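Side-chain contacts in toxin PAU_02230 (Photorhabdus asymbiotica subsp. asymbiotica ATCC 43949, PDB 6HV6), which is a bacterial toxin whose modelled part joins a bundle of helices to a helix-flanked, six-stranded antiparallel sheet: residues E115-P120 and A151-E156; K174-K179 and Q328-Q333; D285-T290 and Y334-D339. The protein carries 1 engineered substitution. All blocks are in the same frame, centred on the assembly; numbering follows the deposited sequence.

Contact 1. Residues E115-P120 and A151-E156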
ATOM      1  N   GLU A 115     -18.413 -13.912  11.199  1.00 23.41           N
ATOM      2  CA  GLU A 115     -17.916 -15.112  10.533  1.00 28.23           C
ATOM      3  C   GLU A 115     -19.036 -16.030  10.073  1.00 29.22           C
ATOM      4  O   GLU A 115     -18.804 -16.907   9.237  1.00 45.28           O
ATOM      5  CB  GLU A 115     -16.980 -15.875  11.463  1.00 35.93           C
ATOM      6  CG  GLU A 115     -15.724 -15.104  11.761  1.00 46.90           C
ATOM      7  CD  GLU A 115     -14.771 -15.863  12.653  1.00 58.76           C
ATOM      8  OE1 GLU A 115     -14.819 -17.115  12.660  1.00 64.88           O
ATOM      9  OE2 GLU A 115     -13.975 -15.194  13.345  1.00 60.06           O
ATOM     10  N   ASP A 116     -20.232 -15.868  10.615  1.00 29.30           N
ATOM     11  CA  ASP A 116     -21.383 -16.670  10.227  1.00 30.34           C
ATOM     12  C   ASP A 116     -22.424 -15.798   9.545  1.00 28.57           C
ATOM     13  O   ASP A 116     -23.625 -15.904   9.811  1.00 27.30           O
ATOM     14  CB  ASP A 116     -21.979 -17.379  11.434  1.00 38.64           C
ATOM     15  CG  ASP A 116     -22.777 -18.597  11.046  1.00 40.00           C
ATOM     16  OD1 ASP A 116     -22.565 -19.119   9.926  1.00 40.48           O
ATOM     17  OD2 ASP A 116     -23.622 -19.012  11.851  1.00 44.03           O
ATOM     18  N   TYR A 117     -21.957 -14.917   8.655  1.00 27.39           N
ATOM     19  CA  TYR A 117     -22.810 -13.869   8.131  1.00 24.68           C
ATOM     20  C   TYR A 117     -23.813 -14.388   7.119  1.00 24.34           C
ATOM     21  O   TYR A 117     -24.702 -13.633   6.726  1.00 26.20           O
ATOM     22  CB  TYR A 117     -21.972 -12.760   7.497  1.00 25.64           C
ATOM     23  CG  TYR A 117     -21.201 -13.179   6.270  1.00 26.96           C
ATOM     24  CD1 TYR A 117     -19.923 -13.726   6.382  1.00 31.52           C
ATOM     25  CD2 TYR A 117     -21.724 -12.997   4.998  1.00 25.02           C
ATOM     26  CE1 TYR A 117     -19.207 -14.099   5.273  1.00 31.18           C
ATOM     27  CE2 TYR A 117     -21.008 -13.373   3.873  1.00 32.00           C
ATOM     28  CZ  TYR A 117     -19.748 -13.922   4.027  1.00 36.29           C
ATOM     29  OH  TYR A 117     -19.018 -14.303   2.932  1.00 42.33           O
ATOM     30  N   ASN A 118     -23.707 -15.645   6.690  1.00 24.71           N
ATOM     31  CA  ASN A 118     -24.755 -16.238   5.872  1.00 26.77           C
ATOM     32  C   ASN A 118     -25.648 -17.180   6.661  1.00 30.23           C
ATOM     33  O   ASN A 118     -26.381 -17.974   6.061  1.00 28.94           O
ATOM     34  CB  ASN A 118     -24.145 -16.945   4.669  1.00 37.84           C
ATOM     35  CG  ASN A 118     -23.728 -15.969   3.597  1.00 36.98           C
ATOM     36  OD1 ASN A 118     -24.419 -14.979   3.339  1.00 39.30           O
ATOM     37  ND2 ASN A 118     -22.581 -16.218   2.992  1.00 44.11           N
ATOM     38  N   ALA A 119     -25.618 -17.097   7.990  1.00 30.46           N
ATOM     39  CA  ALA A 119     -26.596 -17.815   8.797  1.00 31.66           C
ATOM     40  C   ALA A 119     -28.001 -17.470   8.306  1.00 29.63           C
ATOM     41  O   ALA A 119     -28.341 -16.288   8.194  1.00 27.87           O
ATOM     42  CB  ALA A 119     -26.460 -17.447  10.276  1.00 30.06           C
ATOM     43  N   PRO A 120     -28.825 -18.469   7.969  1.00 26.65           N
ATOM     44  CA  PRO A 120     -30.124 -18.171   7.349  1.00 25.52           C
ATOM     45  C   PRO A 120     -31.045 -17.333   8.209  1.00 28.21           C
ATOM     46  O   PRO A 120     -31.932 -16.662   7.667  1.00 28.45           O
ATOM     47  CB  PRO A 120     -30.713 -19.570   7.105  1.00 29.07           C
ATOM     48  CG  PRO A 120     -29.505 -20.429   6.895  1.00 29.72           C
ATOM     49  CD  PRO A 120     -28.493 -19.907   7.883  1.00 31.26           C
ATOM     50  N   ALA A 151     -21.787  -6.523   8.995  1.00 22.40           N
ATOM     51  CA  ALA A 151     -20.421  -6.282   8.550  1.00 24.00           C
ATOM     52  C   ALA A 151     -19.947  -7.395   7.625  1.00 26.76           C
ATOM     53  O   ALA A 151     -19.297  -7.133   6.607  1.00 24.98           O
ATOM     54  CB  ALA A 151     -19.495  -6.164   9.754  1.00 26.49           C
ATOM     55  N   GLY A 152     -20.268  -8.648   7.956  1.00 23.20           N
ATOM     56  CA  GLY A 152     -19.910  -9.742   7.069  1.00 28.37           C
ATOM     57  C   GLY A 152     -20.547  -9.602   5.699  1.00 26.10           C
ATOM     58  O   GLY A 152     -19.876  -9.737   4.672  1.00 25.00           O
ATOM     59  N   LYS A 153     -21.849  -9.301   5.666  1.00 22.08           N
ATOM     60  CA  LYS A 153     -22.563  -9.199   4.392  1.00 21.56           C
ATOM     61  C   LYS A 153     -22.105  -8.001   3.568  1.00 29.49           C
ATOM     62  O   LYS A 153     -22.178  -8.040   2.332  1.00 29.03           O
ATOM     63  CB  LYS A 153     -24.076  -9.117   4.643  1.00 20.82           C
ATOM     64  CG  LYS A 153     -24.704 -10.441   5.142  1.00 21.64           C
ATOM     65  CD  LYS A 153     -26.240 -10.310   5.330  1.00 20.26           C
ATOM     66  CE  LYS A 153     -26.838 -11.636   5.801  1.00 22.50           C
ATOM     67  NZ  LYS A 153     -26.678 -12.754   4.814  1.00 20.21           N
ATOM     68  N   MET A 154     -21.650  -6.933   4.222  1.00 24.10           N
ATOM     69  CA  MET A 154     -21.166  -5.729   3.554  1.00 26.74           C
ATOM     70  C   MET A 154     -19.684  -5.772   3.204  1.00 30.65           C
ATOM     71  O   MET A 154     -19.183  -4.820   2.595  1.00 30.33           O
ATOM     72  CB  MET A 154     -21.412  -4.505   4.437  1.00 25.70           C
ATOM     73  CG  MET A 154     -22.894  -4.101   4.512  1.00 28.64           C
ATOM     74  SD  MET A 154     -23.053  -2.580   5.461  1.00 31.02           S
ATOM     75  CE  MET A 154     -23.080  -3.176   7.141  1.00 32.89           C
ATOM     76  N   ASN A 155     -18.972  -6.838   3.574  1.00 27.94           N
ATOM     77  CA  ASN A 155     -17.511  -6.795   3.531  1.00 30.88           C
ATOM     78  C   ASN A 155     -16.975  -6.522   2.127  1.00 31.03           C
ATOM     79  O   ASN A 155     -16.018  -5.754   1.954  1.00 29.22           O
ATOM     80  CB  ASN A 155     -16.930  -8.092   4.083  1.00 29.69           C
ATOM     81  CG  ASN A 155     -15.436  -7.974   4.336  1.00 42.19           C
ATOM     82  OD1 ASN A 155     -14.997  -7.152   5.137  1.00 42.62           O
ATOM     83  ND2 ASN A 155     -14.653  -8.776   3.636  1.00 44.16           N
ATOM     84  N   GLU A 156     -17.554  -7.145   1.109  1.00 34.64           N
ATOM     85  CA  GLU A 156     -17.053  -6.900  -0.239  1.00 35.00           C
ATOM     86  C   GLU A 156     -17.349  -5.471  -0.679  1.00 36.43           C
ATOM     87  O   GLU A 156     -16.512  -4.829  -1.318  1.00 34.24           O
ATOM     88  CB  GLU A 156     -17.655  -7.907  -1.220  1.00 44.26           C
ATOM     89  CG  GLU A 156     -17.132  -9.336  -1.032  1.00 55.17           C
ATOM     90  CD  GLU A 156     -15.606  -9.418  -0.989  1.00 59.21           C
ATOM     91  OE1 GLU A 156     -14.942  -8.794  -1.837  1.00 65.23           O
ATOM     92  OE2 GLU A 156     -15.066 -10.101  -0.092  1.00 64.94           O
TER
HETATM   93  O   HOH W   1     -24.415 -12.533   2.280  1.00 51.44           O
HETATM   94  O   HOH W   2     -28.196 -14.832   5.852  1.00 22.28           O

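Contact 2. Residues K174-K179 and Q328-Q333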
ATOM      1  N   LYS A 174      -0.641  11.290  -8.446  1.00 25.06           N
ATOM      2  CA  LYS A 174      -0.123  11.489  -9.797  1.00 35.11           C
ATOM      3  C   LYS A 174      -0.278  12.943 -10.233  1.00 37.03           C
ATOM      4  O   LYS A 174       0.659  13.545 -10.769  1.00 31.62           O
ATOM      5  CB  LYS A 174      -0.834  10.549 -10.770  1.00 27.38           C
ATOM      6  CG  LYS A 174      -0.502  10.802 -12.226  1.00 36.53           C
ATOM      7  CD  LYS A 174      -1.033   9.684 -13.116  1.00 42.87           C
ATOM      8  CE  LYS A 174      -0.658   9.935 -14.573  1.00 50.95           C
ATOM      9  NZ  LYS A 174      -0.745   8.692 -15.396  1.00 61.48           N
ATOM     10  N   LYS A 175      -1.461  13.525 -10.009  1.00 34.81           N
ATOM     11  CA  LYS A 175      -1.676  14.921 -10.386  1.00 36.24           C
ATOM     12  C   LYS A 175      -0.745  15.855  -9.632  1.00 35.16           C
ATOM     13  O   LYS A 175      -0.307  16.871 -10.183  1.00 40.21           O
ATOM     14  CB  LYS A 175      -3.137  15.312 -10.154  1.00 45.41           C
ATOM     15  CG  LYS A 175      -4.071  14.749 -11.214  1.00 60.77           C
ATOM     16  CD  LYS A 175      -5.542  14.833 -10.824  1.00 68.71           C
ATOM     17  CE  LYS A 175      -6.399  14.045 -11.811  1.00 69.18           C
ATOM     18  NZ  LYS A 175      -7.834  13.993 -11.428  1.00 71.74           N
ATOM     19  N   SER A 176      -0.402  15.518  -8.390  1.00 34.46           N
ATOM     20  CA  SER A 176       0.478  16.381  -7.614  1.00 32.80           C
ATOM     21  C   SER A 176       1.921  16.354  -8.110  1.00 36.78           C
ATOM     22  O   SER A 176       2.721  17.188  -7.674  1.00 36.12           O
ATOM     23  CB  SER A 176       0.434  15.978  -6.142  1.00 33.07           C
ATOM     24  OG  SER A 176       1.192  14.805  -5.922  1.00 35.15           O
ATOM     25  N   ALA A 177       2.278  15.415  -8.989  1.00 42.58           N
ATOM     26  CA  ALA A 177       3.638  15.310  -9.517  1.00 37.93           C
ATOM     27  C   ALA A 177       3.766  16.091 -10.830  1.00 38.21           C
ATOM     28  O   ALA A 177       4.151  15.567 -11.865  1.00 41.68           O
ATOM     29  CB  ALA A 177       4.008  13.844  -9.705  1.00 32.72           C
ATOM     30  N   ASN A 178       3.428  17.377 -10.774  1.00 41.57           N
ATOM     31  CA  ASN A 178       3.228  18.137 -12.009  1.00 57.52           C
ATOM     32  C   ASN A 178       4.504  18.329 -12.826  1.00 57.47           C
ATOM     33  O   ASN A 178       4.408  18.628 -14.021  1.00 61.19           O
ATOM     34  CB  ASN A 178       2.605  19.503 -11.708  1.00 61.29           C
ATOM     35  CG  ASN A 178       3.474  20.357 -10.809  1.00 68.94           C
ATOM     36  OD1 ASN A 178       3.927  19.903  -9.757  1.00 72.91           O
ATOM     37  ND2 ASN A 178       3.714  21.601 -11.219  1.00 70.45           N
ATOM     38  N   LYS A 179       5.686  18.169 -12.236  1.00 49.24           N
ATOM     39  CA  LYS A 179       6.915  18.286 -13.012  1.00 50.72           C
ATOM     40  C   LYS A 179       7.453  16.942 -13.497  1.00 45.34           C
ATOM     41  O   LYS A 179       8.460  16.918 -14.217  1.00 45.99           O
ATOM     42  CB  LYS A 179       7.983  19.020 -12.201  1.00 48.52           C
ATOM     43  CG  LYS A 179       7.593  20.451 -11.859  1.00 52.66           C
ATOM     44  CD  LYS A 179       7.041  21.164 -13.087  1.00 55.15           C
ATOM     45  CE  LYS A 179       6.484  22.534 -12.733  1.00 74.47           C
ATOM     46  NZ  LYS A 179       7.555  23.412 -12.211  1.00 76.07           N
ATOM     47  N   GLN A 328      10.019  16.184  -1.165  1.00 31.11           N
ATOM     48  CA  GLN A 328       9.852  16.966   0.059  1.00 32.36           C
ATOM     49  C   GLN A 328       8.385  17.305   0.304  1.00 38.97           C
ATOM     50  O   GLN A 328       7.912  17.249   1.445  1.00 35.15           O
ATOM     51  CB  GLN A 328      10.689  18.244   0.009  1.00 34.83           C
ATOM     52  CG  GLN A 328      10.490  19.109   1.254  1.00 46.90           C
ATOM     53  CD  GLN A 328      11.376  20.339   1.282  1.00 52.78           C
ATOM     54  OE1 GLN A 328      11.617  20.968   0.251  1.00 54.86           O
ATOM     55  NE2 GLN A 328      11.867  20.688   2.467  1.00 51.22           N
ATOM     56  N   LYS A 329       7.651  17.663  -0.750  1.00 32.57           N
ATOM     57  CA  LYS A 329       6.223  17.927  -0.595  1.00 41.34           C
ATOM     58  C   LYS A 329       5.493  16.692  -0.071  1.00 42.58           C
ATOM     59  O   LYS A 329       4.597  16.798   0.775  1.00 31.35           O
ATOM     60  CB  LYS A 329       5.643  18.383  -1.935  1.00 39.21           C
ATOM     61  CG  LYS A 329       4.162  18.689  -1.916  1.00 45.74           C
ATOM     62  CD  LYS A 329       3.729  19.337  -3.225  1.00 50.31           C
ATOM     63  CE  LYS A 329       3.722  18.348  -4.391  1.00 42.97           C
ATOM     64  NZ  LYS A 329       3.420  19.042  -5.689  1.00 44.23           N
ATOM     65  N   LYS A 330       5.884  15.504  -0.542  1.00 32.87           N
ATOM     66  CA  LYS A 330       5.221  14.288  -0.080  1.00 31.58           C
ATOM     67  C   LYS A 330       5.593  13.949   1.362  1.00 34.33           C
ATOM     68  O   LYS A 330       4.770  13.393   2.097  1.00 36.23           O
ATOM     69  CB  LYS A 330       5.560  13.127  -1.022  1.00 27.49           C
ATOM     70  CG  LYS A 330       4.976  13.289  -2.439  1.00 33.11           C
ATOM     71  CD  LYS A 330       3.434  13.325  -2.423  1.00 31.61           C
ATOM     72  CE  LYS A 330       2.877  14.653  -2.895  1.00 36.86           C
ATOM     73  NZ  LYS A 330       1.390  14.590  -3.101  1.00 34.04           N
ATOM     74  N   MET A 331       6.815  14.256   1.794  1.00 30.63           N
ATOM     75  CA  MET A 331       7.149  14.009   3.194  1.00 29.05           C
ATOM     76  C   MET A 331       6.331  14.911   4.113  1.00 30.30           C
ATOM     77  O   MET A 331       5.841  14.472   5.162  1.00 34.52           O
ATOM     78  CB  MET A 331       8.648  14.208   3.420  1.00 33.20           C
ATOM     79  CG  MET A 331       9.546  13.192   2.675  1.00 28.05           C
ATOM     80  SD  MET A 331       9.135  11.426   2.907  1.00 29.04           S
ATOM     81  CE  MET A 331       8.128  11.065   1.479  1.00 31.44           C
ATOM     82  N   GLN A 332       6.159  16.171   3.729  1.00 31.80           N
ATOM     83  CA  GLN A 332       5.312  17.053   4.525  1.00 33.73           C
ATOM     84  C   GLN A 332       3.865  16.589   4.518  1.00 34.71           C
ATOM     85  O   GLN A 332       3.180  16.690   5.540  1.00 36.99           O
ATOM     86  CB  GLN A 332       5.457  18.480   4.012  1.00 40.58           C
ATOM     87  CG  GLN A 332       6.922  18.897   4.006  1.00 39.75           C
ATOM     88  CD  GLN A 332       7.126  20.357   3.702  1.00 53.02           C
ATOM     89  OE1 GLN A 332       6.388  20.950   2.915  1.00 62.85           O
ATOM     90  NE2 GLN A 332       8.133  20.954   4.334  1.00 56.34           N
ATOM     91  N   GLN A 333       3.400  16.033   3.396  1.00 34.46           N
ATOM     92  CA  GLN A 333       2.051  15.473   3.339  1.00 33.85           C
ATOM     93  C   GLN A 333       1.896  14.297   4.300  1.00 34.53           C
ATOM     94  O   GLN A 333       0.851  14.137   4.933  1.00 33.16           O
ATOM     95  CB  GLN A 333       1.737  15.043   1.902  1.00 37.77           C
ATOM     96  CG  GLN A 333       0.293  14.627   1.662  1.00 46.01           C
ATOM     97  CD  GLN A 333       0.047  14.127   0.238  1.00 52.64           C
ATOM     98  OE1 GLN A 333       0.821  13.332  -0.305  1.00 47.48           O
ATOM     99  NE2 GLN A 333      -1.033  14.599  -0.373  1.00 56.44           N
TER

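Contact 3. Residues D285-T290 and Y334-D339. With EDO (1,2-ethanediol), chain E.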
ATOM      1  N   ASP A 285      14.314   5.486   4.581  1.00 29.21           N
ATOM      2  CA  ASP A 285      13.663   4.970   5.778  1.00 30.83           C
ATOM      3  C   ASP A 285      12.872   6.093   6.438  1.00 30.28           C
ATOM      4  O   ASP A 285      13.392   7.197   6.615  1.00 28.96           O
ATOM      5  CB  ASP A 285      14.686   4.406   6.768  1.00 35.44           C
ATOM      6  CG  ASP A 285      15.441   3.212   6.218  1.00 47.09           C
ATOM      7  OD1 ASP A 285      14.926   2.545   5.283  1.00 43.12           O
ATOM      8  OD2 ASP A 285      16.552   2.941   6.729  1.00 50.84           O
ATOM      9  N   ALA A 286      11.616   5.808   6.790  1.00 26.58           N
ATOM     10  CA  ALA A 286      10.707   6.798   7.371  1.00 27.08           C
ATOM     11  C   ALA A 286       9.870   6.096   8.435  1.00 30.60           C
ATOM     12  O   ALA A 286       9.954   4.867   8.548  1.00 30.21           O
ATOM     13  CB  ALA A 286       9.825   7.415   6.281  1.00 25.81           C
ATOM     14  N   PRO A 287       9.063   6.819   9.250  1.00 28.60           N
ATOM     15  CA  PRO A 287       8.273   6.130  10.279  1.00 30.60           C
ATOM     16  C   PRO A 287       7.387   5.033   9.710  1.00 32.05           C
ATOM     17  O   PRO A 287       6.435   5.311   8.974  1.00 31.94           O
ATOM     18  CB  PRO A 287       7.444   7.265  10.894  1.00 35.40           C
ATOM     19  CG  PRO A 287       8.341   8.462  10.783  1.00 33.98           C
ATOM     20  CD  PRO A 287       9.034   8.286   9.440  1.00 29.71           C
ATOM     21  N   LYS A 288       7.720   3.778  10.029  1.00 29.79           N
ATOM     22  CA  LYS A 288       6.951   2.600   9.592  1.00 29.28           C
ATOM     23  C   LYS A 288       6.742   2.567   8.082  1.00 29.89           C
ATOM     24  O   LYS A 288       5.713   2.098   7.588  1.00 28.94           O
ATOM     25  CB  LYS A 288       5.606   2.531  10.319  1.00 35.24           C
ATOM     26  CG  LYS A 288       5.748   2.348  11.822  1.00 42.78           C
ATOM     27  CD  LYS A 288       4.415   2.484  12.531  1.00 55.68           C
ATOM     28  CE  LYS A 288       4.565   2.203  14.020  1.00 70.05           C
ATOM     29  NZ  LYS A 288       5.045   0.808  14.273  1.00 78.40           N
ATOM     30  N   HIS A 289       7.738   3.034   7.332  1.00 29.23           N
ATOM     31  CA  HIS A 289       7.601   3.089   5.884  1.00 26.07           C
ATOM     32  C   HIS A 289       8.980   3.050   5.249  1.00 26.06           C
ATOM     33  O   HIS A 289       9.972   3.453   5.859  1.00 29.58           O
ATOM     34  CB  HIS A 289       6.844   4.353   5.439  1.00 26.79           C
ATOM     35  CG  HIS A 289       6.356   4.302   4.021  1.00 27.43           C
ATOM     36  ND1 HIS A 289       5.899   3.139   3.429  1.00 27.91           N
ATOM     37  CD2 HIS A 289       6.220   5.277   3.089  1.00 24.79           C
ATOM     38  CE1 HIS A 289       5.532   3.397   2.183  1.00 25.36           C
ATOM     39  NE2 HIS A 289       5.709   4.688   1.955  1.00 25.54           N
ATOM     40  N   THR A 290       9.031   2.552   4.019  1.00 22.63           N
ATOM     41  CA  THR A 290      10.258   2.555   3.242  1.00 21.73           C
ATOM     42  C   THR A 290       9.927   3.049   1.848  1.00 26.91           C
ATOM     43  O   THR A 290       8.877   2.711   1.295  1.00 25.36           O
ATOM     44  CB  THR A 290      10.889   1.160   3.159  1.00 24.75           C
ATOM     45  OG1 THR A 290      11.092   0.640   4.473  1.00 29.93           O
ATOM     46  CG2 THR A 290      12.235   1.207   2.397  1.00 22.56           C
ATOM     47  N   TYR A 334       2.918  13.443   4.404  1.00 29.05           N
ATOM     48  CA  TYR A 334       2.920  12.414   5.440  1.00 29.70           C
ATOM     49  C   TYR A 334       3.077  12.994   6.839  1.00 33.54           C
ATOM     50  O   TYR A 334       2.860  12.273   7.819  1.00 39.84           O
ATOM     51  CB  TYR A 334       4.068  11.434   5.232  1.00 28.21           C
ATOM     52  CG  TYR A 334       3.847  10.329   4.241  1.00 26.04           C
ATOM     53  CD1 TYR A 334       2.825   9.397   4.415  1.00 26.97           C
ATOM     54  CD2 TYR A 334       4.697  10.182   3.154  1.00 24.26           C
ATOM     55  CE1 TYR A 334       2.648   8.347   3.509  1.00 26.21           C
ATOM     56  CE2 TYR A 334       4.531   9.136   2.245  1.00 24.38           C
ATOM     57  CZ  TYR A 334       3.503   8.227   2.424  1.00 28.40           C
ATOM     58  OH  TYR A 334       3.336   7.190   1.517  1.00 24.72           O
ATOM     59  N   ASP A 335       3.512  14.251   6.954  1.00 34.08           N
ATOM     60  CA  ASP A 335       3.837  14.865   8.251  1.00 34.55           C
ATOM     61  C   ASP A 335       4.948  14.106   8.974  1.00 38.74           C
ATOM     62  O   ASP A 335       4.936  13.978  10.203  1.00 36.65           O
ATOM     63  CB  ASP A 335       2.603  14.971   9.152  1.00 38.19           C
ATOM     64  CG  ASP A 335       2.725  16.092  10.176  1.00 54.79           C
ATOM     65  OD1 ASP A 335       3.109  17.217   9.779  1.00 53.00           O
ATOM     66  OD2 ASP A 335       2.443  15.842  11.369  1.00 60.09           O
ATOM     67  N   PHE A 336       5.906  13.573   8.219  1.00 28.73           N
ATOM     68  CA  PHE A 336       7.095  12.980   8.831  1.00 28.68           C
ATOM     69  C   PHE A 336       8.053  14.080   9.257  1.00 33.83           C
ATOM     70  O   PHE A 336       8.431  14.911   8.423  1.00 35.30           O
ATOM     71  CB  PHE A 336       7.811  12.064   7.850  1.00 27.23           C
ATOM     72  CG  PHE A 336       7.049  10.815   7.494  1.00 30.83           C
ATOM     73  CD1 PHE A 336       6.157  10.247   8.386  1.00 31.94           C
ATOM     74  CD2 PHE A 336       7.240  10.205   6.264  1.00 31.71           C
ATOM     75  CE1 PHE A 336       5.466   9.089   8.055  1.00 37.94           C
ATOM     76  CE2 PHE A 336       6.549   9.043   5.931  1.00 31.29           C
ATOM     77  CZ  PHE A 336       5.667   8.489   6.828  1.00 32.31           C
ATOM     78  N   PRO A 337       8.500  14.115  10.513  1.00 31.61           N
ATOM     79  CA  PRO A 337       9.557  15.063  10.887  1.00 33.44           C
ATOM     80  C   PRO A 337      10.848  14.771  10.127  1.00 33.04           C
ATOM     81  O   PRO A 337      11.136  13.626   9.767  1.00 32.80           O
ATOM     82  CB  PRO A 337       9.718  14.858  12.398  1.00 34.93           C
ATOM     83  CG  PRO A 337       9.110  13.534  12.678  1.00 44.49           C
ATOM     84  CD  PRO A 337       8.025  13.331  11.667  1.00 34.38           C
ATOM     85  N   ASP A 338      11.611  15.838   9.869  1.00 34.59           N
ATOM     86  CA  ASP A 338      12.805  15.740   9.032  1.00 34.63           C
ATOM     87  C   ASP A 338      13.796  14.722   9.574  1.00 35.84           C
ATOM     88  O   ASP A 338      14.400  13.965   8.803  1.00 37.52           O
ATOM     89  CB  ASP A 338      13.483  17.108   8.913  1.00 44.98           C
ATOM     90  CG  ASP A 338      12.650  18.108   8.138  1.00 61.31           C
ATOM     91  OD1 ASP A 338      11.531  17.745   7.704  1.00 60.39           O
ATOM     92  OD2 ASP A 338      13.119  19.256   7.961  1.00 66.56           O
ATOM     93  N   ASP A 339      13.998  14.702  10.894  1.00 36.20           N
ATOM     94  CA  ASP A 339      14.944  13.774  11.500  1.00 36.81           C
ATOM     95  C   ASP A 339      14.463  12.332  11.471  1.00 37.40           C
ATOM     96  O   ASP A 339      15.223  11.441  11.860  1.00 35.40           O
ATOM     97  CB  ASP A 339      15.231  14.172  12.947  1.00 39.34           C
ATOM     98  CG  ASP A 339      13.967  14.312  13.768  1.00 47.16           C
ATOM     99  OD1 ASP A 339      13.133  15.182  13.449  1.00 38.99           O
ATOM    100  OD2 ASP A 339      13.794  13.537  14.724  1.00 44.55           O
TER
HETATM  101  C1  EDO E2204      15.145  11.025  16.155  1.00 59.33           C
HETATM  102  O1  EDO E2204      16.084  11.888  15.510  1.00 57.08           O
HETATM  103  C2  EDO E2204      15.153  11.307  17.653  1.00 65.00           C
HETATM  104  O2  EDO E2204      14.027  10.649  18.247  1.00 70.60           O

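Contact 1. Residues E115-P120 and A151-E156
Y117 lays one face of its ring against the backbone of G152, with ring atom CD2 3.7 Å from G152 C and the carbonyl oxygen of G152 toward the rim of that face. The phenol gets there because CG stands between the backbone N and the carbonyl carbon (chi1 65°), which turns the ring onto the helix. With no side chain on G152, Y117 CB approaches G152 CA to 3.7 Å. Beside this packing, K153 runs out next to the ring, its CG 3.9 Å from Y117 CD2, and bends only at its last torsion. That final kink delivers the ammonium to the loop backbone: K153 NZ donates to Y117 O over 2.9 Å, in the carbonyl plane and with a C=O...N angle of 153°. The same nitrogen donates to a water 2.8 Å from K153 NZ that in turn bonds to A119 O, and it has a further partner in N126 OD1. A second water, bound to N118 OD1, makes a weak link to the lysine. Further out, the backbone hydrogen bond from A119 N to D116 O (3.0 Å) closes the turn that presents these carbonyls. The arrangement is that of a type I beta turn, following helix 101-115, docked on helix 144-176 by an aromatic ring over a glycine and a lysine bonded directly to one turn carbonyl and through water to another.

Contact 2. Residues K174-K179 and Q328-Q333
The ammonium of K330 is gripped from two directions: it donates to S176 OG across the contact, K330 NZ to S176 OG being 2.8 Å, and to the side-chain amide of Q333 further along its own helix, K330 NZ to Q333 OE1 being 3.1 Å. Toward Q333 the nitrogen stands well above the amide plane, at a C=O...N angle of 104°, so that bond uses no lone-pair direction. K330 reaches the serine by folding its chain at chi2 and again at chi3, the latter at an intermediate 116°, and its side chain also touches F307 of strand 304-309. S176 OG is itself held from its own helix, since it also bonds to W173 O; this second bond helps to fix the hydroxyl where the lysine meets it. Helix 144-176 ends close by, and both it and helix 320-334 lean on the same antiparallel sheet, K174 touching V183 and L185 of strand 182-185 and M331 touching F307. Their backbones stay well separated here, S176 CA and K330 CA being 9.1 Å apart, and the lysines span the gap. K329 makes the neighbouring bridge, with K329 NZ donating to S176 O over 2.8 Å in the carbonyl plane. The same carbonyl accepts a weak bond from N178 N, at 3.2 Å from S176 O, in the inverse gamma turn centred on A177. A positive charge placed at a carbonyl near the C-terminal end of a helix would be expected to interact favourably with the helix dipole. The side chains of N178 and K329 cross at about a right angle, with N178 OD1 4.2 Å from K329 NZ.

Contact 3. Residues D285-T290 and Y334-D339
P287 lies over one face of the F336 ring, its CD 3.8 Å from the ring centroid and 17° off the normal, a CH-pi contact; on the opposite face, CB of Y334 sits over the ring centre. A286 CB approaches obliquely instead, 3.7 Å from F336 CE2. The aromatic pair H289-Y334 also meets obliquely: the rings are inclined at 60° with centroids 5.6 Å apart, and the two side chains cross at about a right angle. H289 CG lies anti to the backbone N (chi1 -165°), which carries the imidazole to the tyrosine hydroxyl, leaving H289 NE2 3.5 Å from Y334 OH. Both polar ends are anchored by one carboxylate, D309, whose OD1 bonds H289 NE2 and whose OD2 bonds Y334 OH; N311 adds a further bond to the hydroxyl. At the far end of the segment a 1,2-ethanediol donates from O1 to D339 OD2. A two-residue beta-hairpin, with its type II turn from A286 to H289, thus packs on Y334 and F336, which flank D335 in the Schellman motif ending helix 320-334.

From the N terminus, contact 1 comes first, closing a mostly helical loop of 30 residues between the end of helix 101-115 and the first half of helix 144-176. That long helix then runs across to contact 2, whose centre is about 39 Å from that of contact 1, on the other side of the chain's centre. The remaining two interleave: 174-179 is followed by 285-290, then by 328-333 and 334-339, so contacts 2 and 3 cross. They also touch, M331 O lying 3.2 Å from F336 N in a probable hydrogen bond. Contact 2 thus ties helix 144-176 to helix 320-334, and contact 3 ties the exit of helix 320-334 to the hairpin of strands 280-286 and 289-296.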